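DNA mismatch repair protein MutS (Thermus aquaticus, PDB 1EWQ) recognises mismatched base pairs in double-stranded DNA and has a weak ATPase activity, acting in the repair of DNA mismatches. Local coordinates at residues Leu378-Pro390 / Glu396-Leu408. Sequence-based numbering, arbitrary orientation.
Sequences LKEELEAALVEDP and EGGLIREGYDPDL
The Tyr404 ring lies with one face against the last turn of the helix ending at Ala385, whose CB stands 3.7 Å from the ring centroid, 16° off the normal, in a CH-pi contact displaced toward the CZ and CE1 rim. Setting CG anti to the backbone N (chi1 -176°) swings the ring against the helix end; Ala384 O approaches CD1 obliquely. One face of the Arg401 guanidinium meets Glu383 O, 3.1 Å from NH2, but the angle is too poor for a hydrogen bond. The aliphatic part of Arg401 slides past Val387 in the opposite direction, Arg401 CG lying 3.5 Å from Val387 CG1.

The backbones are joined by a single beta bridge, Leu386 with Ile400. Arg401 N donates to Ala385 O (3.0 Å), and Val387 N to Leu399 O (3.1 Å, 166° at the hydrogen). The side chains of Leu386 and Leu399 run alongside each other, pointing the same way, their CD2 atoms 3.5 Å apart.

The bridge thus ties the end of helix 376-385 to the loop leading into helix 406-433, in MutS domain III. Leu386 also packs on Leu349 of helix 346-366, while Leu399 and Ile400 rest on Phe503 and Val502 of helix 479-511.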
# COMPACT_ATOMS: atom_id res chain seq x y z
N LEU C 378 -12.01 19.54 -41.06
CA LEU C 378 -11.29 18.37 -40.54
C LEU C 378 -12.32 17.36 -40.03
O LEU C 378 -12.19 16.14 -40.22
CB LEU C 378 -10.37 18.78 -39.39
CG LEU C 378 -9.20 17.88 -38.96
CD1 LEU C 378 -8.85 18.17 -37.51
CD2 LEU C 378 -9.56 16.42 -39.10
N LYS C 379 -13.35 17.89 -39.37
CA LYS C 379 -14.43 17.09 -38.81
C LYS C 379 -15.09 16.26 -39.91
O LYS C 379 -15.31 15.06 -39.76
CB LYS C 379 -15.46 18.03 -38.18
CG LYS C 379 -16.57 17.34 -37.40
CD LYS C 379 -17.61 18.34 -36.92
CE LYS C 379 -18.66 18.66 -37.99
NZ LYS C 379 -18.11 19.21 -39.26
N GLU C 380 -15.39 16.91 -41.03
CA GLU C 380 -16.04 16.25 -42.15
C GLU C 380 -15.19 15.13 -42.75
O GLU C 380 -15.71 14.06 -43.06
CB GLU C 380 -16.38 17.27 -43.25
CG GLU C 380 -17.30 18.39 -42.79
CD GLU C 380 -17.52 19.43 -43.87
OE1 GLU C 380 -16.53 19.87 -44.50
OE2 GLU C 380 -18.69 19.83 -44.08
N GLU C 381 -13.89 15.39 -42.91
CA GLU C 381 -13.00 14.38 -43.47
C GLU C 381 -12.96 13.18 -42.53
O GLU C 381 -12.96 12.03 -42.98
CB GLU C 381 -11.57 14.93 -43.65
CG GLU C 381 -11.43 16.06 -44.66
CD GLU C 381 -9.97 16.30 -45.06
OE1 GLU C 381 -9.40 15.43 -45.75
OE2 GLU C 381 -9.39 17.35 -44.67
N LEU C 382 -12.93 13.45 -41.22
CA LEU C 382 -12.90 12.38 -40.23
C LEU C 382 -14.21 11.61 -40.30
O LEU C 382 -14.21 10.37 -40.33
CB LEU C 382 -12.70 12.95 -38.82
CG LEU C 382 -11.30 13.46 -38.45
CD1 LEU C 382 -11.27 13.94 -37.01
CD2 LEU C 382 -10.29 12.34 -38.63
N GLU C 383 -15.32 12.34 -40.33
CA GLU C 383 -16.64 11.73 -40.41
C GLU C 383 -16.78 10.85 -41.65
O GLU C 383 -17.41 9.79 -41.60
CB GLU C 383 -17.73 12.81 -40.45
CG GLU C 383 -18.01 13.49 -39.11
CD GLU C 383 -18.96 14.67 -39.24
OE1 GLU C 383 -20.11 14.47 -39.68
OE2 GLU C 383 -18.55 15.80 -38.91
N ALA C 384 -16.19 11.29 -42.76
CA ALA C 384 -16.26 10.57 -44.02
C ALA C 384 -15.22 9.46 -44.14
O ALA C 384 -15.35 8.58 -44.99
CB ALA C 384 -16.08 11.55 -45.17
N ALA C 385 -14.20 9.50 -43.30
CA ALA C 385 -13.15 8.50 -43.35
C ALA C 385 -13.29 7.33 -42.39
O ALA C 385 -13.05 6.18 -42.76
CB ALA C 385 -11.80 9.16 -43.14
N LEU C 386 -13.67 7.61 -41.15
CA LEU C 386 -13.76 6.57 -40.14
C LEU C 386 -15.15 6.02 -39.86
O LEU C 386 -16.14 6.76 -39.91
CB LEU C 386 -13.17 7.09 -38.83
CG LEU C 386 -11.86 7.89 -38.95
CD1 LEU C 386 -11.47 8.41 -37.58
CD2 LEU C 386 -10.77 7.01 -39.54
N VAL C 387 -15.22 4.72 -39.57
CA VAL C 387 -16.49 4.09 -39.25
C VAL C 387 -16.99 4.75 -37.98
O VAL C 387 -16.21 5.38 -37.26
CB VAL C 387 -16.33 2.57 -38.99
CG1 VAL C 387 -15.86 1.88 -40.27
CG2 VAL C 387 -15.34 2.34 -37.85
N GLU C 388 -18.29 4.63 -37.71
CA GLU C 388 -18.88 5.24 -36.53
C GLU C 388 -18.13 4.94 -35.22
O GLU C 388 -17.85 5.85 -34.45
CB GLU C 388 -20.35 4.83 -36.41
CG GLU C 388 -21.07 5.45 -35.21
CD GLU C 388 -22.55 5.13 -35.19
OE1 GLU C 388 -22.91 4.00 -35.55
OE2 GLU C 388 -23.35 6.00 -34.80
N ASP C 389 -17.82 3.67 -34.97
CA ASP C 389 -17.09 3.30 -33.76
C ASP C 389 -15.79 2.60 -34.14
O ASP C 389 -15.73 1.38 -34.20
CB ASP C 389 -17.96 2.39 -32.86
CG ASP C 389 -19.27 3.05 -32.45
OD1 ASP C 389 -19.26 4.26 -32.10
OD2 ASP C 389 -20.32 2.37 -32.45
N PRO C 390 -14.73 3.38 -34.39
CA PRO C 390 -13.41 2.88 -34.78
C PRO C 390 -12.78 1.79 -33.92
O PRO C 390 -12.90 1.79 -32.70
CB PRO C 390 -12.55 4.14 -34.79
CG PRO C 390 -13.54 5.20 -35.17
CD PRO C 390 -14.72 4.85 -34.32
N GLU C 396 -6.86 -5.05 -37.77
CA GLU C 396 -8.08 -5.84 -37.73
C GLU C 396 -9.21 -5.18 -38.52
O GLU C 396 -8.97 -4.52 -39.54
CB GLU C 396 -8.51 -6.06 -36.27
CG GLU C 396 -8.84 -4.77 -35.53
CD GLU C 396 -8.91 -4.95 -34.02
OE1 GLU C 396 -7.86 -5.26 -33.40
OE2 GLU C 396 -10.01 -4.77 -33.44
N GLY C 397 -10.43 -5.37 -38.04
CA GLY C 397 -11.62 -4.82 -38.67
C GLY C 397 -11.50 -3.48 -39.39
O GLY C 397 -10.51 -2.77 -39.27
N GLY C 398 -12.55 -3.15 -40.13
CA GLY C 398 -12.60 -1.92 -40.89
C GLY C 398 -12.50 -0.63 -40.10
O GLY C 398 -13.41 -0.25 -39.36
N LEU C 399 -11.37 0.04 -40.26
CA LEU C 399 -11.14 1.30 -39.59
C LEU C 399 -11.80 2.33 -40.50
O LEU C 399 -12.56 3.18 -40.05
CB LEU C 399 -9.64 1.56 -39.50
CG LEU C 399 -9.08 2.55 -38.49
CD1 LEU C 399 -7.72 2.97 -38.97
CD2 LEU C 399 -9.98 3.77 -38.33
N ILE C 400 -11.49 2.21 -41.79
CA ILE C 400 -11.99 3.12 -42.82
C ILE C 400 -13.32 2.65 -43.38
O ILE C 400 -13.52 1.46 -43.61
CB ILE C 400 -10.97 3.23 -43.97
CG1 ILE C 400 -9.62 3.71 -43.41
CG2 ILE C 400 -11.47 4.19 -45.04
CD1 ILE C 400 -9.69 5.07 -42.71
N ARG C 401 -14.23 3.59 -43.61
CA ARG C 401 -15.55 3.26 -44.14
C ARG C 401 -15.60 2.99 -45.64
O ARG C 401 -14.80 3.52 -46.41
CB ARG C 401 -16.54 4.37 -43.82
CG ARG C 401 -16.62 4.65 -42.34
CD ARG C 401 -17.95 5.25 -41.97
NE ARG C 401 -18.27 6.43 -42.76
CZ ARG C 401 -19.30 7.22 -42.50
NH1 ARG C 401 -20.09 6.94 -41.47
NH2 ARG C 401 -19.54 8.29 -43.25
N GLU C 402 -16.56 2.16 -46.04
CA GLU C 402 -16.72 1.81 -47.44
C GLU C 402 -17.03 3.04 -48.28
O GLU C 402 -17.82 3.90 -47.89
CB GLU C 402 -17.82 0.77 -47.61
CG GLU C 402 -17.38 -0.63 -47.23
CD GLU C 402 -18.51 -1.63 -47.26
OE1 GLU C 402 -19.18 -1.74 -48.31
OE2 GLU C 402 -18.71 -2.32 -46.22
N GLY C 403 -16.38 3.12 -49.44
CA GLY C 403 -16.59 4.24 -50.34
C GLY C 403 -15.66 5.42 -50.11
O GLY C 403 -15.72 6.40 -50.84
N TYR C 404 -14.79 5.34 -49.11
CA TYR C 404 -13.88 6.44 -48.85
C TYR C 404 -12.67 6.40 -49.78
O TYR C 404 -12.39 7.35 -50.50
CB TYR C 404 -13.40 6.42 -47.39
CG TYR C 404 -12.53 7.61 -47.04
CD1 TYR C 404 -13.08 8.88 -46.88
CD2 TYR C 404 -11.15 7.48 -46.94
CE1 TYR C 404 -12.28 9.99 -46.64
CE2 TYR C 404 -10.33 8.58 -46.71
CZ TYR C 404 -10.90 9.83 -46.55
OH TYR C 404 -10.09 10.92 -46.33
N ASP C 405 -11.94 5.28 -49.75
CA ASP C 405 -10.76 5.12 -50.58
C ASP C 405 -10.99 4.05 -51.64
O ASP C 405 -11.14 2.87 -51.32
CB ASP C 405 -9.57 4.74 -49.70
CG ASP C 405 -8.29 4.56 -50.49
OD1 ASP C 405 -7.85 3.40 -50.64
OD2 ASP C 405 -7.73 5.57 -50.96
N PRO C 406 -11.01 4.45 -52.92
CA PRO C 406 -11.24 3.52 -54.05
C PRO C 406 -10.32 2.30 -54.10
O PRO C 406 -10.78 1.20 -54.38
CB PRO C 406 -11.11 4.43 -55.27
CG PRO C 406 -10.21 5.53 -54.80
CD PRO C 406 -10.69 5.80 -53.40
N ASP C 407 -9.04 2.50 -53.82
CA ASP C 407 -8.07 1.40 -53.82
C ASP C 407 -8.58 0.34 -52.83
O ASP C 407 -8.68 -0.85 -53.17
CB ASP C 407 -6.70 1.92 -53.36
CG ASP C 407 -5.57 0.91 -53.58
OD1 ASP C 407 -5.78 -0.30 -53.34
OD2 ASP C 407 -4.46 1.34 -53.98
N LEU C 408 -8.91 0.79 -51.62
CA LEU C 408 -9.42 -0.08 -50.55
C LEU C 408 -10.75 -0.74 -50.91
O LEU C 408 -10.93 -1.95 -50.69
CB LEU C 408 -9.57 0.73 -49.25
CG LEU C 408 -10.14 0.05 -48.00
CD1 LEU C 408 -9.32 -1.19 -47.64
CD2 LEU C 408 -10.13 1.05 -46.84